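Local coordinates for SusD superfamily protein (Bacteroides thetaiotaomicron VPI-5482, PDB 3HDX) that probably binds polysaccharide for carbohydrate uptake at the outer membrane, as a helical member of the SusD family, at residues 17-22 against 191-196; 108-113 against 180-185; 113-118 against 163-168; 257-262 against 358-363. All coordinates share one frame; numbering follows the deposited sequence.

Interactions 1, 2 and 3 lie close together on the same side of the chain's centre. Q113, shared by interactions 2 and 3, is the main bridge: its OE1 lies 2.5 Å from Y22 OH of interaction 1, a probable hydrogen bond. The loop 191-196 leads F194 against A116 of interaction 3. Interaction 4, a short beta ladder, meets the same loop, where G191 O lies 2.9 Å from N262 ND2 and 3.0 Å from R257 NH2, and touches interaction 3 through L117 and F261. Interactions 2 and 4, centres about 19 Å apart, do not touch; their nearest atoms are about 9 Å apart. Ethanediol molecules, probably from the crystallisation liquor, border interactions 1, 2 and 4.

Interaction 1 (17-22 against 191-196); sequences ALMGVY and GKLFNK. With EDO (1,2-ethanediol), chain B.
Y22 is the bump of this contact: its ring projects from helix 11-30 into a hollow formed by the backbone of 192-194 together with the side chains beside it. With CG anti to the carbonyl carbon (chi1 -80°), the ring is carried toward the loop. At the bottom of the hollow F194 N donates to Y22 OH over 2.8 Å with an N-H...O angle of 161°, and this nitrogen lies at the ring edge, near the ring plane. A tyrosine suits the place because its length spans the gap while its hydroxyl satisfies a buried backbone N-H; the same hydroxyl also pairs with the side chain of Q113.

The walls differ. On one side of the ring L193, crossing Y22 at about a right angle, lays its methyl CD2 3.9 Å from Y22 CE2, and K192 O stands on that same side, 4.0 Å from Y22 CE1. On the other side, past the hydroxyl end of the ring, the CB of F194 comes within 4.1 Å of Y22 CE1. The end of M19, a selenomethionine, adds a looser outer lip, its CE 4.4 Å from L193 CD2. K192 directs its extended chain away, to N250.

Just beyond, N195 takes the N-cap position of helix 196-209. A helix-borne tyrosine thus packs against the loop joining helices 152-169 and 196-209, consistent with the TPR-related helical architecture of SusD proteins.

Interaction 2 (108-113 against 180-185); sequences KYDIAQ and LYYGSY. With EDO (1,2-ethanediol), chain L; EDO (1,2-ethanediol), chain B.
Y181 and Y182 open a type I' beta turn, Y181 to S184, and from it both hydroxyls reach D110 on helix 104-129. Y182 and G183 have the left-handed backbone that defines this turn, which glycine adopts easily.

One carboxylate serves both tyrosines: Y181 OH donates to D110 OD1 and Y182 OH to D110 OD2, each over 2.6 Å. The ring of Y181 stands 76° from the carboxylate plane, that of Y182 only 20°, with its hydroxyl on the syn side of OD2. An aspartate fits because each of its two oxygens can accept a hydrogen bond; OD2 is also hydrogen-bonded to Y102 OH.

Y109 sends its ring edge toward the face of Y181 in an offset edge-to-face pair, centroids 5.8 Å apart. Q113 and Y181 meet from opposite directions. While Q113 OE1 is hydrogen-bonded to Y22 OH, Q113 NE2 donates to Y181 OH at 2.8 Å and to Y109 O at 3.0 Å; both acceptors lie close to the Q113 amide plane, and NE2 reaches Y109 O from above the carbonyl plane.

Interaction 3 (113-118 against 163-168); sequences QVRALR and LLTAIE
A116 and L163 bring their CA atoms within 5.5 Å where helices 104-129 and 152-169 run nearly antiparallel, the axes of the two short segments 8.7 Å apart and at 156°. Small residues allow this closeness: A116 CB lies 4.2 Å from A166 CB, and L163 turns its CD2 methyl over A116, 4.0 Å from that same CB.

R115 occupies the more open side of the interface. Its chain leaves with CG opposite the backbone N (chi1 -175°) and stays extended at chi2, which carries CD to 4.0 Å from A166 CB. A bend at chi3, -66°, then turns NE and the guanidinium toward T165, whose CG2 methyl covers one face of the group toward the rim, 3.8 Å from R115 NE. An arginine suits this edge because its aliphatic part can pack while its charged end reaches E162, a partner it shares with R118. A leucine in its place would probably leave E162 without one of its two arginine mates and T165 CG2 without the flat group beneath it.

Around this pair, helix 196-209 covers L163 with V202 and I206, helix 76-91 places M89 against R115, and F194 of the loop 191-196 packs on A116.

Interaction 4 (257-262 against 358-363); sequences RILGFN and IVFTRL. With EDO (1,2-ethanediol), chain I.
The side chain of I258 has CG1 anti to the carbonyl carbon (chi1 -65°) and continues extended, which brings CD1 along the other segment to 3.5 Å from L363 N and 3.6 Å from R362 C. Its branch methyl CG2 lies 4.0 Å from T361 CG2, so a beta-branched residue fills both places. Cut back to an alanine, this position is likely to leave the R362-L363 peptide uncovered and open a gap at the start of helix 363-376.

Along the strands, T361 N donates to L259 O at 3.2 Å, while F261 and I358 exchange bonds of 2.9 Å between F261 N and I358 O and between I358 N and F261 O. G260 has room only for a hydrogen: a CB there would clash with I358 O. G260 N donates to the ethanediol O1 (2.9 Å). R257 lays its CD 3.7 Å from V359 CG2.

I258 and L259 both face T361, and the register slips by one before G260: this is a classic beta bulge in a two-stranded antiparallel sheet within the mainly helical SusD fold.

Interaction 1 (17-22 against 191-196)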
loop_
_atom_site.group_PDB
_atom_site.type_symbol
_atom_site.label_atom_id
_atom_site.label_comp_id
_atom_site.label_asym_id
_atom_site.label_seq_id
_atom_site.Cartn_x
_atom_site.Cartn_y
_atom_site.Cartn_z
ATOM N N ALA A 17 10.525 13.697 -16.450
ATOM C CA ALA A 17 11.245 12.583 -15.828
ATOM C C ALA A 17 10.689 12.282 -14.433
ATOM O O ALA A 17 10.530 11.116 -14.060
ATOM C CB ALA A 17 12.768 12.851 -15.771
ATOM N N LEU A 18 10.404 13.326 -13.657
ATOM C CA LEU A 18 9.853 13.142 -12.299
ATOM C C LEU A 18 8.503 12.418 -12.416
ATOM O O LEU A 18 8.242 11.411 -11.727
ATOM C CB LEU A 18 9.655 14.500 -11.580
ATOM C CG LEU A 18 8.968 14.430 -10.219
ATOM C CD1 LEU A 18 9.787 13.568 -9.239
ATOM C CD2 LEU A 18 8.672 15.872 -9.679
HETATM N N MSE A 19 7.629 12.932 -13.298
HETATM C CA MSE A 19 6.301 12.303 -13.485
HETATM C C MSE A 19 6.469 10.848 -13.968
HETATM O O MSE A 19 5.675 9.967 -13.590
HETATM C CB MSE A 19 5.395 13.146 -14.392
HETATM C CG MSE A 19 5.122 14.570 -13.827
HETATM SE SE MSE A 19 4.569 14.669 -11.959
HETATM C CE MSE A 19 5.066 16.487 -11.589
ATOM N N GLY A 20 7.535 10.576 -14.731
ATOM C CA GLY A 20 7.838 9.231 -15.156
ATOM C C GLY A 20 8.175 8.284 -14.016
ATOM O O GLY A 20 7.788 7.121 -14.063
ATOM N N VAL A 21 8.911 8.769 -12.997
ATOM C CA VAL A 21 9.230 7.920 -11.829
ATOM C C VAL A 21 7.917 7.564 -11.080
ATOM O O VAL A 21 7.713 6.400 -10.691
ATOM C CB VAL A 21 10.273 8.549 -10.894
ATOM C CG1 VAL A 21 10.604 7.586 -9.750
ATOM C CG2 VAL A 21 11.562 8.916 -11.689
ATOM N N TYR A 22 7.017 8.545 -10.922
ATOM C CA TYR A 22 5.690 8.281 -10.356
ATOM C C TYR A 22 4.940 7.242 -11.178
ATOM O O TYR A 22 4.324 6.338 -10.629
ATOM C CB TYR A 22 4.838 9.546 -10.241
ATOM C CG TYR A 22 5.148 10.425 -9.024
ATOM C CD1 TYR A 22 4.609 10.112 -7.770
ATOM C CD2 TYR A 22 5.952 11.539 -9.113
ATOM C CE1 TYR A 22 4.890 10.877 -6.631
ATOM C CE2 TYR A 22 6.239 12.320 -8.000
ATOM C CZ TYR A 22 5.676 12.005 -6.757
ATOM O OH TYR A 22 5.951 12.783 -5.671
ATOM N N GLY A 191 -2.672 14.653 -2.305
ATOM C CA GLY A 191 -3.082 13.341 -2.828
ATOM C C GLY A 191 -2.513 12.985 -4.172
ATOM O O GLY A 191 -2.989 12.042 -4.803
ATOM N N LYS A 192 -1.508 13.744 -4.625
ATOM C CA LYS A 192 -0.891 13.523 -5.937
ATOM C C LYS A 192 0.618 13.293 -5.785
ATOM O O LYS A 192 1.158 12.255 -6.218
ATOM C CB LYS A 192 -1.270 14.670 -6.903
ATOM C CG LYS A 192 -2.810 14.724 -7.065
ATOM C CD LYS A 192 -3.316 15.529 -8.226
ATOM C CE LYS A 192 -4.822 15.339 -8.396
ATOM N NZ LYS A 192 -5.312 16.111 -9.596
ATOM N N LEU A 193 1.296 14.224 -5.150
ATOM C CA LEU A 193 2.736 14.104 -4.893
ATOM C C LEU A 193 3.066 13.510 -3.506
ATOM O O LEU A 193 2.326 13.732 -2.542
ATOM C CB LEU A 193 3.397 15.484 -5.014
ATOM C CG LEU A 193 3.225 16.138 -6.399
ATOM C CD1 LEU A 193 3.837 17.524 -6.332
ATOM C CD2 LEU A 193 3.815 15.319 -7.576
ATOM N N PHE A 194 4.183 12.775 -3.446
ATOM C CA PHE A 194 4.721 12.197 -2.236
ATOM C C PHE A 194 5.118 13.384 -1.322
ATOM O O PHE A 194 5.911 14.244 -1.741
ATOM C CB PHE A 194 5.931 11.360 -2.649
ATOM C CG PHE A 194 6.312 10.301 -1.695
ATOM C CD1 PHE A 194 7.123 10.580 -0.628
ATOM C CD2 PHE A 194 5.969 8.971 -1.944
ATOM C CE1 PHE A 194 7.492 9.604 0.246
ATOM C CE2 PHE A 194 6.376 7.973 -1.064
ATOM C CZ PHE A 194 7.157 8.308 0.011
ATOM N N ASN A 195 4.546 13.459 -0.124
ATOM C CA ASN A 195 4.831 14.555 0.791
ATOM C C ASN A 195 5.620 14.043 1.986
ATOM O O ASN A 195 5.938 12.837 2.097
ATOM C CB ASN A 195 3.503 15.253 1.167
ATOM C CG ASN A 195 2.549 14.348 1.951
ATOM O OD1 ASN A 195 2.902 13.870 3.023
ATOM N ND2 ASN A 195 1.332 14.140 1.424
ATOM N N LYS A 196 5.953 14.943 2.901
ATOM C CA LYS A 196 6.788 14.564 4.039
ATOM C C LYS A 196 6.151 13.412 4.843
ATOM O O LYS A 196 6.866 12.484 5.294
ATOM C CB LYS A 196 7.045 15.740 4.957
ATOM C CG LYS A 196 8.182 15.548 5.948
ATOM C CD LYS A 196 8.240 16.630 7.034
ATOM C CE LYS A 196 8.524 18.050 6.576
ATOM N NZ LYS A 196 9.889 18.135 5.932
HETATM C C1 EDO B . -1.685 18.506 -11.762
HETATM O O1 EDO B . -2.789 17.752 -11.245
HETATM C C2 EDO B . -1.380 19.599 -10.752
HETATM O O2 EDO B . -2.477 20.509 -10.631
#

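Interaction 2 (108-113 against 180-185)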
loop_
_atom_site.group_PDB
_atom_site.type_symbol
_atom_site.label_atom_id
_atom_site.label_comp_id
_atom_site.label_asym_id
_atom_site.label_seq_id
_atom_site.Cartn_x
_atom_site.Cartn_y
_atom_site.Cartn_z
ATOM N N LYS A 108 15.822 20.232 -5.088
ATOM C CA LYS A 108 15.771 19.544 -3.771
ATOM C C LYS A 108 14.433 18.811 -3.612
ATOM O O LYS A 108 14.404 17.664 -3.173
ATOM C CB LYS A 108 16.008 20.518 -2.602
ATOM C CG LYS A 108 17.460 20.964 -2.462
ATOM C CD LYS A 108 17.656 21.927 -1.271
ATOM C CE LYS A 108 19.141 22.324 -1.042
ATOM N N TYR A 109 13.338 19.459 -4.009
ATOM C CA TYR A 109 12.024 18.816 -3.938
ATOM C C TYR A 109 11.962 17.559 -4.826
ATOM O O TYR A 109 11.455 16.510 -4.417
ATOM C CB TYR A 109 10.893 19.755 -4.361
ATOM C CG TYR A 109 10.470 20.859 -3.387
ATOM C CD1 TYR A 109 10.788 20.823 -2.028
ATOM C CD2 TYR A 109 9.628 21.872 -3.826
ATOM C CE1 TYR A 109 10.359 21.793 -1.158
ATOM C CE2 TYR A 109 9.157 22.861 -2.946
ATOM C CZ TYR A 109 9.531 22.807 -1.620
ATOM O OH TYR A 109 9.061 23.754 -0.751
ATOM N N ASP A 110 12.441 17.694 -6.058
ATOM C CA ASP A 110 12.336 16.616 -7.030
ATOM C C ASP A 110 13.191 15.420 -6.609
ATOM O O ASP A 110 12.735 14.263 -6.684
ATOM C CB ASP A 110 12.781 17.056 -8.442
ATOM C CG ASP A 110 11.908 18.134 -9.072
ATOM O OD1 ASP A 110 10.898 18.578 -8.472
ATOM O OD2 ASP A 110 12.257 18.510 -10.221
ATOM N N ILE A 111 14.410 15.701 -6.174
ATOM C CA ILE A 111 15.346 14.679 -5.692
ATOM C C ILE A 111 14.731 13.934 -4.496
ATOM O O ILE A 111 14.792 12.703 -4.422
ATOM C CB ILE A 111 16.725 15.295 -5.263
ATOM C CG1 ILE A 111 17.497 15.865 -6.481
ATOM C CG2 ILE A 111 17.571 14.279 -4.528
ATOM C CD1 ILE A 111 17.975 14.847 -7.477
ATOM N N ALA A 112 14.152 14.685 -3.561
ATOM C CA ALA A 112 13.564 14.066 -2.371
ATOM C C ALA A 112 12.418 13.096 -2.746
ATOM O O ALA A 112 12.304 12.011 -2.168
ATOM C CB ALA A 112 13.124 15.132 -1.373
ATOM N N GLN A 113 11.597 13.484 -3.724
ATOM C CA GLN A 113 10.512 12.632 -4.201
ATOM C C GLN A 113 11.031 11.356 -4.812
ATOM O O GLN A 113 10.541 10.274 -4.454
ATOM C CB GLN A 113 9.603 13.366 -5.162
ATOM C CG GLN A 113 8.750 14.451 -4.502
ATOM C CD GLN A 113 8.103 15.347 -5.518
ATOM O OE1 GLN A 113 7.046 15.026 -6.081
ATOM N NE2 GLN A 113 8.728 16.516 -5.741
ATOM N N LEU A 180 4.701 28.915 -7.797
ATOM C CA LEU A 180 4.080 27.648 -8.181
ATOM C C LEU A 180 5.093 26.519 -8.275
ATOM O O LEU A 180 6.276 26.743 -8.518
ATOM C CB LEU A 180 3.306 27.784 -9.502
ATOM C CG LEU A 180 2.130 28.798 -9.538
ATOM C CD1 LEU A 180 1.579 28.952 -10.951
ATOM C CD2 LEU A 180 1.009 28.423 -8.550
ATOM N N TYR A 181 4.620 25.298 -8.016
ATOM C CA TYR A 181 5.448 24.094 -8.172
ATOM C C TYR A 181 4.940 23.405 -9.423
ATOM O O TYR A 181 3.825 22.911 -9.456
ATOM C CB TYR A 181 5.382 23.194 -6.945
ATOM C CG TYR A 181 6.209 21.951 -7.114
ATOM C CD1 TYR A 181 7.610 21.989 -7.052
ATOM C CD2 TYR A 181 5.596 20.713 -7.394
ATOM C CE1 TYR A 181 8.380 20.804 -7.230
ATOM C CE2 TYR A 181 6.350 19.551 -7.594
ATOM C CZ TYR A 181 7.720 19.590 -7.512
ATOM O OH TYR A 181 8.422 18.433 -7.743
ATOM N N TYR A 182 5.758 23.415 -10.487
ATOM C CA TYR A 182 5.354 22.872 -11.757
ATOM C C TYR A 182 3.918 23.275 -12.161
ATOM O O TYR A 182 3.095 22.435 -12.576
ATOM C CB TYR A 182 5.563 21.361 -11.768
ATOM C CG TYR A 182 7.015 20.926 -11.830
ATOM C CD1 TYR A 182 7.893 21.417 -12.809
ATOM C CD2 TYR A 182 7.503 19.934 -10.974
ATOM C CE1 TYR A 182 9.209 20.967 -12.890
ATOM C CE2 TYR A 182 8.824 19.467 -11.058
ATOM C CZ TYR A 182 9.679 19.996 -12.037
ATOM O OH TYR A 182 10.969 19.578 -12.153
ATOM N N GLY A 183 3.654 24.588 -12.018
ATOM C CA GLY A 183 2.380 25.178 -12.446
ATOM C C GLY A 183 1.176 25.151 -11.534
ATOM O O GLY A 183 0.164 25.712 -11.881
ATOM N N SER A 184 1.280 24.467 -10.396
ATOM C CA SER A 184 0.187 24.319 -9.444
ATOM C C SER A 184 0.691 24.491 -8.009
ATOM O O SER A 184 1.889 24.601 -7.768
ATOM C CB SER A 184 -0.482 22.953 -9.636
ATOM O OG SER A 184 -1.129 22.833 -10.903
ATOM N N TYR A 185 -0.234 24.579 -7.053
ATOM C CA TYR A 185 0.175 24.700 -5.663
ATOM C C TYR A 185 -0.850 24.160 -4.686
ATOM O O TYR A 185 -2.015 24.009 -5.022
ATOM C CB TYR A 185 0.489 26.145 -5.289
ATOM C CG TYR A 185 -0.696 27.021 -5.037
ATOM C CD1 TYR A 185 -1.451 27.524 -6.098
ATOM C CD2 TYR A 185 -1.060 27.381 -3.722
ATOM C CE1 TYR A 185 -2.546 28.383 -5.864
ATOM C CE2 TYR A 185 -2.155 28.224 -3.481
ATOM C CZ TYR A 185 -2.891 28.719 -4.567
ATOM O OH TYR A 185 -3.987 29.549 -4.359
HETATM C C1 EDO L . -2.743 27.040 -11.828
HETATM O O1 EDO L . -2.663 25.602 -11.733
HETATM C C2 EDO L . -3.483 27.618 -10.636
HETATM O O2 EDO L . -2.648 27.526 -9.475
HETATM C C1 EDO B . -1.685 18.506 -11.762
HETATM O O1 EDO B . -2.789 17.752 -11.245
HETATM C C2 EDO B . -1.380 19.599 -10.752
HETATM O O2 EDO B . -2.477 20.509 -10.631
#

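Interaction 3 (113-118 against 163-168)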
loop_
_atom_site.group_PDB
_atom_site.type_symbol
_atom_site.label_atom_id
_atom_site.label_comp_id
_atom_site.label_asym_id
_atom_site.label_seq_id
_atom_site.Cartn_x
_atom_site.Cartn_y
_atom_site.Cartn_z
ATOM N N GLN A 113 11.597 13.484 -3.724
ATOM C CA GLN A 113 10.512 12.632 -4.201
ATOM C C GLN A 113 11.031 11.356 -4.812
ATOM O O GLN A 113 10.541 10.274 -4.454
ATOM C CB GLN A 113 9.603 13.366 -5.162
ATOM C CG GLN A 113 8.750 14.451 -4.502
ATOM C CD GLN A 113 8.103 15.347 -5.518
ATOM O OE1 GLN A 113 7.046 15.026 -6.081
ATOM N NE2 GLN A 113 8.728 16.516 -5.741
ATOM N N VAL A 114 11.989 11.469 -5.758
ATOM C CA VAL A 114 12.484 10.249 -6.426
ATOM C C VAL A 114 13.229 9.359 -5.417
ATOM O O VAL A 114 13.130 8.134 -5.476
ATOM C CB VAL A 114 13.300 10.505 -7.713
ATOM C CG1 VAL A 114 12.433 11.291 -8.700
ATOM C CG2 VAL A 114 14.601 11.180 -7.424
ATOM N N ARG A 115 13.955 9.970 -4.488
ATOM C CA ARG A 115 14.658 9.221 -3.449
ATOM C C ARG A 115 13.627 8.425 -2.623
ATOM O O ARG A 115 13.866 7.243 -2.305
ATOM C CB ARG A 115 15.450 10.168 -2.528
ATOM C CG ARG A 115 16.279 9.484 -1.510
ATOM C CD ARG A 115 16.950 10.417 -0.566
ATOM N NE ARG A 115 17.947 11.289 -1.130
ATOM C CZ ARG A 115 19.235 11.035 -1.291
ATOM N NH1 ARG A 115 19.724 9.818 -1.149
ATOM N NH2 ARG A 115 20.042 12.017 -1.719
ATOM N N ALA A 116 12.534 9.082 -2.238
ATOM C CA ALA A 116 11.484 8.431 -1.447
ATOM C C ALA A 116 10.777 7.321 -2.245
ATOM O O ALA A 116 10.453 6.271 -1.680
ATOM C CB ALA A 116 10.470 9.482 -0.922
ATOM N N LEU A 117 10.529 7.561 -3.535
ATOM C CA LEU A 117 9.901 6.555 -4.374
ATOM C C LEU A 117 10.785 5.314 -4.508
ATOM O O LEU A 117 10.297 4.178 -4.486
ATOM C CB LEU A 117 9.506 7.135 -5.737
ATOM C CG LEU A 117 8.347 8.135 -5.748
ATOM C CD1 LEU A 117 8.310 8.933 -7.073
ATOM C CD2 LEU A 117 7.008 7.431 -5.555
ATOM N N ARG A 118 12.081 5.527 -4.682
ATOM C CA ARG A 118 13.025 4.405 -4.735
ATOM C C ARG A 118 12.990 3.598 -3.425
ATOM O O ARG A 118 12.984 2.358 -3.457
ATOM C CB ARG A 118 14.430 4.894 -5.068
ATOM C CG ARG A 118 15.496 3.815 -5.020
ATOM C CD ARG A 118 16.811 4.303 -5.614
ATOM N NE ARG A 118 17.419 5.320 -4.743
ATOM C CZ ARG A 118 18.617 5.872 -4.924
ATOM N NH1 ARG A 118 19.333 5.607 -6.028
ATOM N NH2 ARG A 118 19.083 6.743 -4.031
ATOM N N LEU A 163 14.855 7.424 3.294
ATOM C CA LEU A 163 13.609 8.133 3.622
ATOM C C LEU A 163 13.881 9.273 4.599
ATOM O O LEU A 163 13.353 10.394 4.448
ATOM C CB LEU A 163 12.550 7.176 4.181
ATOM C CG LEU A 163 11.913 6.303 3.103
ATOM C CD1 LEU A 163 11.340 4.991 3.705
ATOM C CD2 LEU A 163 10.847 7.048 2.248
ATOM N N LEU A 164 14.701 9.010 5.614
ATOM C CA LEU A 164 15.057 10.086 6.592
ATOM C C LEU A 164 15.775 11.251 5.894
ATOM O O LEU A 164 15.518 12.423 6.190
ATOM C CB LEU A 164 15.849 9.517 7.782
ATOM C CG LEU A 164 14.963 8.741 8.743
ATOM C CD1 LEU A 164 15.832 7.896 9.633
ATOM C CD2 LEU A 164 14.072 9.685 9.594
ATOM N N THR A 165 16.654 10.929 4.929
ATOM C CA THR A 165 17.326 11.973 4.117
ATOM C C THR A 165 16.299 12.735 3.268
ATOM O O THR A 165 16.265 13.987 3.281
ATOM C CB THR A 165 18.435 11.371 3.257
ATOM O OG1 THR A 165 19.450 10.875 4.123
ATOM C CG2 THR A 165 19.046 12.371 2.296
ATOM N N ALA A 166 15.391 11.991 2.626
ATOM C CA ALA A 166 14.340 12.632 1.767
ATOM C C ALA A 166 13.457 13.591 2.586
ATOM O O ALA A 166 13.119 14.675 2.112
ATOM C CB ALA A 166 13.459 11.602 1.074
ATOM N N ILE A 167 13.130 13.194 3.813
ATOM C CA ILE A 167 12.254 13.967 4.726
ATOM C C ILE A 167 12.816 15.381 4.973
ATOM O O ILE A 167 12.064 16.308 5.161
ATOM C CB ILE A 167 12.016 13.168 6.051
ATOM C CG1 ILE A 167 10.940 12.095 5.765
ATOM C CG2 ILE A 167 11.630 14.103 7.246
ATOM C CD1 ILE A 167 10.851 10.970 6.821
ATOM N N GLU A 168 14.144 15.521 4.977
ATOM C CA GLU A 168 14.737 16.853 5.192
ATOM C C GLU A 168 14.289 17.860 4.121
ATOM O O GLU A 168 14.174 19.064 4.413
ATOM C CB GLU A 168 16.259 16.755 5.357
ATOM C CG GLU A 168 16.602 16.058 6.668
ATOM C CD GLU A 168 16.006 16.816 7.863
ATOM O OE1 GLU A 168 16.517 17.936 8.161
ATOM O OE2 GLU A 168 15.004 16.329 8.481
#

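Interaction 4 (257-262 against 358-363)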
loop_
_atom_site.group_PDB
_atom_site.type_symbol
_atom_site.label_atom_id
_atom_site.label_comp_id
_atom_site.label_asym_id
_atom_site.label_seq_id
_atom_site.Cartn_x
_atom_site.Cartn_y
_atom_site.Cartn_z
ATOM N N ARG A 257 -5.447 10.757 1.138
ATOM C CA ARG A 257 -4.552 9.690 0.601
ATOM C C ARG A 257 -3.137 10.111 1.012
ATOM O O ARG A 257 -2.498 10.916 0.325
ATOM C CB ARG A 257 -4.690 9.522 -0.889
ATOM C CG ARG A 257 -6.053 9.141 -1.368
ATOM C CD ARG A 257 -6.022 8.713 -2.818
ATOM N NE ARG A 257 -5.655 9.810 -3.714
ATOM C CZ ARG A 257 -6.484 10.626 -4.384
ATOM N NH1 ARG A 257 -7.816 10.569 -4.254
ATOM N NH2 ARG A 257 -5.971 11.553 -5.191
ATOM N N ILE A 258 -2.688 9.647 2.175
ATOM C CA ILE A 258 -1.363 10.018 2.702
ATOM C C ILE A 258 -0.259 9.565 1.735
ATOM O O ILE A 258 0.703 10.308 1.525
ATOM C CB ILE A 258 -1.155 9.489 4.127
ATOM C CG1 ILE A 258 -2.141 10.162 5.073
ATOM C CG2 ILE A 258 0.330 9.714 4.618
ATOM C CD1 ILE A 258 -2.114 9.596 6.480
ATOM N N LEU A 259 -0.430 8.366 1.178
ATOM C CA LEU A 259 0.441 7.842 0.115
ATOM C C LEU A 259 -0.421 7.033 -0.837
ATOM O O LEU A 259 -1.103 6.070 -0.417
ATOM C CB LEU A 259 1.588 6.993 0.698
ATOM C CG LEU A 259 2.793 6.692 -0.214
ATOM C CD1 LEU A 259 3.939 6.164 0.667
ATOM C CD2 LEU A 259 2.524 5.730 -1.325
ATOM N N GLY A 260 -0.413 7.414 -2.103
ATOM C CA GLY A 260 -1.155 6.673 -3.105
ATOM C C GLY A 260 -0.700 7.012 -4.497
ATOM O O GLY A 260 0.218 7.820 -4.656
ATOM N N PHE A 261 -1.309 6.348 -5.487
ATOM C CA PHE A 261 -0.957 6.506 -6.910
ATOM C C PHE A 261 -2.234 6.604 -7.709
ATOM O O PHE A 261 -3.158 5.792 -7.541
ATOM C CB PHE A 261 -0.098 5.337 -7.404
ATOM C CG PHE A 261 1.157 5.196 -6.623
ATOM C CD1 PHE A 261 2.280 5.946 -6.955
ATOM C CD2 PHE A 261 1.193 4.394 -5.490
ATOM C CE1 PHE A 261 3.438 5.904 -6.135
ATOM C CE2 PHE A 261 2.350 4.337 -4.686
ATOM C CZ PHE A 261 3.468 5.095 -5.026
ATOM N N ASN A 262 -2.285 7.628 -8.548
ATOM C CA ASN A 262 -3.495 7.964 -9.288
ATOM C C ASN A 262 -3.384 7.646 -10.771
ATOM O O ASN A 262 -2.286 7.663 -11.341
ATOM C CB ASN A 262 -3.772 9.465 -9.141
ATOM C CG ASN A 262 -3.694 9.926 -7.706
ATOM O OD1 ASN A 262 -4.183 9.241 -6.798
ATOM N ND2 ASN A 262 -2.999 11.032 -7.478
ATOM N N ILE A 358 -4.675 3.769 -6.214
ATOM C CA ILE A 358 -4.088 2.934 -5.181
ATOM C C ILE A 358 -3.936 3.823 -3.933
ATOM O O ILE A 358 -3.407 4.957 -4.016
ATOM C CB ILE A 358 -2.724 2.373 -5.613
ATOM C CG1 ILE A 358 -2.861 1.398 -6.769
ATOM C CG2 ILE A 358 -1.993 1.720 -4.402
ATOM C CD1 ILE A 358 -1.551 1.141 -7.489
ATOM N N VAL A 359 -4.438 3.337 -2.795
ATOM C CA VAL A 359 -4.288 4.032 -1.517
ATOM C C VAL A 359 -3.421 3.159 -0.635
ATOM O O VAL A 359 -3.883 2.168 -0.056
ATOM C CB VAL A 359 -5.606 4.361 -0.859
ATOM C CG1 VAL A 359 -5.360 5.037 0.514
ATOM C CG2 VAL A 359 -6.502 5.233 -1.818
ATOM N N PHE A 360 -2.126 3.488 -0.596
ATOM C CA PHE A 360 -1.226 2.731 0.236
ATOM C C PHE A 360 -1.548 2.928 1.703
ATOM O O PHE A 360 -1.564 1.967 2.457
ATOM C CB PHE A 360 0.235 3.033 -0.078
ATOM C CG PHE A 360 1.184 2.320 0.821
ATOM C CD1 PHE A 360 1.464 0.958 0.648
ATOM C CD2 PHE A 360 1.759 2.967 1.900
ATOM C CE1 PHE A 360 2.359 0.299 1.547
ATOM C CE2 PHE A 360 2.626 2.293 2.757
ATOM C CZ PHE A 360 2.888 0.980 2.590
ATOM N N THR A 361 -1.763 4.184 2.094
ATOM C CA THR A 361 -2.098 4.511 3.466
ATOM C C THR A 361 -2.927 5.774 3.571
ATOM O O THR A 361 -3.003 6.610 2.670
ATOM C CB THR A 361 -0.838 4.604 4.357
ATOM O OG1 THR A 361 -1.215 4.656 5.746
ATOM C CG2 THR A 361 0.056 5.792 4.005
ATOM N N ARG A 362 -3.547 5.869 4.724
ATOM C CA ARG A 362 -4.459 6.908 5.126
ATOM C C ARG A 362 -4.496 6.911 6.655
ATOM O O ARG A 362 -3.984 5.987 7.306
ATOM C CB ARG A 362 -5.854 6.700 4.516
ATOM C CG ARG A 362 -6.491 5.332 4.802
ATOM C CD ARG A 362 -7.716 5.166 3.886
ATOM N NE ARG A 362 -8.396 3.870 4.021
ATOM C CZ ARG A 362 -9.384 3.614 4.875
ATOM N NH1 ARG A 362 -9.776 4.503 5.771
ATOM N NH2 ARG A 362 -9.961 2.428 4.862
ATOM N N LEU A 363 -5.143 7.925 7.234
ATOM C CA LEU A 363 -5.110 8.083 8.697
ATOM C C LEU A 363 -5.589 6.879 9.486
ATOM O O LEU A 363 -5.030 6.552 10.537
ATOM C CB LEU A 363 -5.811 9.362 9.198
ATOM C CG LEU A 363 -4.914 10.606 9.168
ATOM C CD1 LEU A 363 -5.724 11.866 9.466
ATOM C CD2 LEU A 363 -3.726 10.499 10.099
HETATM C C1 EDO I . 0.972 10.712 -2.947
HETATM O O1 EDO I . 1.528 9.545 -2.449
HETATM C C2 EDO I . -0.037 11.278 -2.013
HETATM O O2 EDO I . -1.233 10.496 -2.097
#